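Local coordinates for protein chorismate synthase (Aquifex aeolicus, PDB 1Q1L) that catalyses the last step of chorismate biosynthesis, probably eliminating phosphate from 5-enolpyruvylshikimate-3-phosphate with the help of reduced FMN, at residues F159-G164 / L236-G241. Sequence-based numbering, arbitrary orientation. Where two conformers were deposited one is given.
Sequences FGIKIG and LNVPPG
Lys162 and Leu236 form an antiparallel hydrogen-bonded pair: Leu236 N donates to Lys162 O, and Lys162 N answers with a bond of 3.2 Å to Leu236 O. Leu236 O also takes a CA-H...O contact from Ile161 CA at 3.3 Å. Past this pair a side chain takes over from the backbone. Asn237, with CG beside its backbone N (chi1 -58°), turns its amide to Gly160, and ND2 donates to Gly160 O at 3.0 Å, tilted from both the carbonyl and the amide planes. A water donates to Phe159 O and Asn237 O, 2.8 Å from each, and so bridges segments 159-164 and 236-241 beyond the direct bonds. Ile161 CG1 packs against the peptide oxygen Asn237 O at 3.4 Å. Apolar contact comes from the other branches: Ile161 CG2 meets Val238 CG2 at 4.1 Å, and Ile161 CD1 reaches Pro239 CD at 4.2 Å, the side chains of Ile161 and Pro239 crossing at about a right angle. With an alanine in place of Ile161, Val238 and Pro239 would probably lose their apolar partner, and a gap is likely to open toward Leu156 and Leu375, which Ile161 also touches. Gly160, at positive phi, is the C-prime residue of the Schellman motif ending helix 142-157. The arrangement is thus a helix-to-strand turn leading into strand 162-170, paired with the end of neighbouring strand 229-236 in an antiparallel sheet of the beta-alpha-beta sandwich.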
loop_
_atom_site.group_PDB
_atom_site.type_symbol
_atom_site.label_atom_id
_atom_site.label_comp_id
_atom_site.label_asym_id
_atom_site.label_seq_id
_atom_site.Cartn_x
_atom_site.Cartn_y
_atom_site.Cartn_z
ATOM N N PHE A 159 25.225 1.883 9.785
ATOM C CA PHE A 159 25.008 0.941 10.874
ATOM C C PHE A 159 26.017 -0.197 10.775
ATOM O O PHE A 159 25.901 -1.197 11.470
ATOM C CB PHE A 159 23.589 0.374 10.823
ATOM C CG PHE A 159 22.520 1.426 10.783
ATOM C CD1 PHE A 159 22.115 1.977 9.575
ATOM C CD2 PHE A 159 21.952 1.902 11.962
ATOM C CE1 PHE A 159 21.159 2.993 9.537
ATOM C CE2 PHE A 159 20.998 2.915 11.938
ATOM C CZ PHE A 159 20.601 3.462 10.721
ATOM N N GLY A 160 27.004 -0.035 9.900
ATOM C CA GLY A 160 28.017 -1.063 9.736
ATOM C C GLY A 160 27.576 -2.223 8.867
ATOM O O GLY A 160 28.280 -3.235 8.770
ATOM N N ILE A 161 26.419 -2.077 8.223
ATOM C CA ILE A 161 25.882 -3.125 7.357
ATOM C C ILE A 161 26.502 -3.013 5.964
ATOM O O ILE A 161 26.382 -1.991 5.287
ATOM C CB ILE A 161 24.330 -3.047 7.294
ATOM C CG1 ILE A 161 23.743 -3.448 8.658
ATOM C CG2 ILE A 161 23.794 -3.939 6.181
ATOM C CD1 ILE A 161 22.241 -3.249 8.793
ATOM N N LYS A 162 27.180 -4.078 5.550
ATOM C CA LYS A 162 27.876 -4.115 4.190
ATOM C C LYS A 162 27.160 -5.162 3.162
ATOM O O LYS A 162 26.803 -6.364 3.548
ATOM C CB LYS A 162 29.537 -4.501 4.384
ATOM C CG LYS A 162 30.430 -3.421 5.568
ATOM C CD LYS A 162 32.139 -4.031 5.910
ATOM C CE LYS A 162 32.933 -3.110 7.299
ATOM N NZ LYS A 162 32.002 -3.142 8.740
ATOM N N ILE A 163 26.979 -4.716 1.927
ATOM C CA ILE A 163 26.365 -5.540 0.916
ATOM C C ILE A 163 27.387 -5.747 -0.190
ATOM O O ILE A 163 28.121 -4.828 -0.548
ATOM C CB ILE A 163 25.078 -4.874 0.392
ATOM C CG1 ILE A 163 24.024 -4.913 1.513
ATOM C CG2 ILE A 163 24.612 -5.554 -0.866
ATOM C CD1 ILE A 163 22.656 -4.455 1.116
ATOM N N GLY A 164 27.457 -6.968 -0.706
ATOM C CA GLY A 164 28.401 -7.258 -1.763
ATOM C C GLY A 164 27.927 -8.457 -2.535
ATOM O O GLY A 164 26.888 -9.029 -2.200
ATOM N N LEU A 236 26.296 -8.202 5.283
ATOM C CA LEU A 236 26.940 -8.520 6.550
ATOM C C LEU A 236 26.522 -7.590 7.683
ATOM O O LEU A 236 26.195 -6.424 7.458
ATOM C CB LEU A 236 28.463 -8.452 6.397
ATOM C CG LEU A 236 29.087 -9.310 5.293
ATOM C CD1 LEU A 236 30.593 -9.137 5.285
ATOM C CD2 LEU A 236 28.717 -10.766 5.519
ATOM N N ASN A 237 26.539 -8.133 8.899
ATOM C CA ASN A 237 26.204 -7.400 10.116
ATOM C C ASN A 237 24.750 -6.973 10.246
ATOM O O ASN A 237 24.447 -5.950 10.864
ATOM C CB ASN A 237 27.113 -6.179 10.258
ATOM C CG ASN A 237 28.581 -6.558 10.298
ATOM O OD1 ASN A 237 28.978 -7.439 11.056
ATOM N ND2 ASN A 237 29.395 -5.892 9.481
ATOM N N VAL A 238 23.847 -7.754 9.665
ATOM C CA VAL A 238 22.432 -7.453 9.765
ATOM C C VAL A 238 21.982 -8.082 11.079
ATOM O O VAL A 238 22.181 -9.273 11.308
ATOM C CB VAL A 238 21.642 -8.071 8.592
ATOM C CG1 VAL A 238 20.145 -7.823 8.773
ATOM C CG2 VAL A 238 22.119 -7.472 7.277
ATOM N N PRO A 239 21.386 -7.282 11.971
ATOM C CA PRO A 239 20.935 -7.826 13.252
ATOM C C PRO A 239 19.748 -8.766 13.076
ATOM O O PRO A 239 19.091 -8.763 12.036
ATOM C CB PRO A 239 20.560 -6.573 14.036
ATOM C CG PRO A 239 20.007 -5.682 12.957
ATOM C CD PRO A 239 21.026 -5.856 11.846
ATOM N N PRO A 240 19.462 -9.587 14.098
ATOM C CA PRO A 240 18.344 -10.530 14.054
ATOM C C PRO A 240 17.094 -9.702 14.301
ATOM O O PRO A 240 17.172 -8.667 14.951
ATOM C CB PRO A 240 18.609 -11.457 15.245
ATOM C CG PRO A 240 20.028 -11.184 15.636
ATOM C CD PRO A 240 20.210 -9.735 15.355
ATOM N N GLY A 241 15.952 -10.147 13.797
ATOM C CA GLY A 241 14.731 -9.406 14.051
ATOM C C GLY A 241 14.110 -8.629 12.912
ATOM O O GLY A 241 13.011 -8.109 13.074
HETATM O O HOH W 1 25.433 -3.778 12.327
#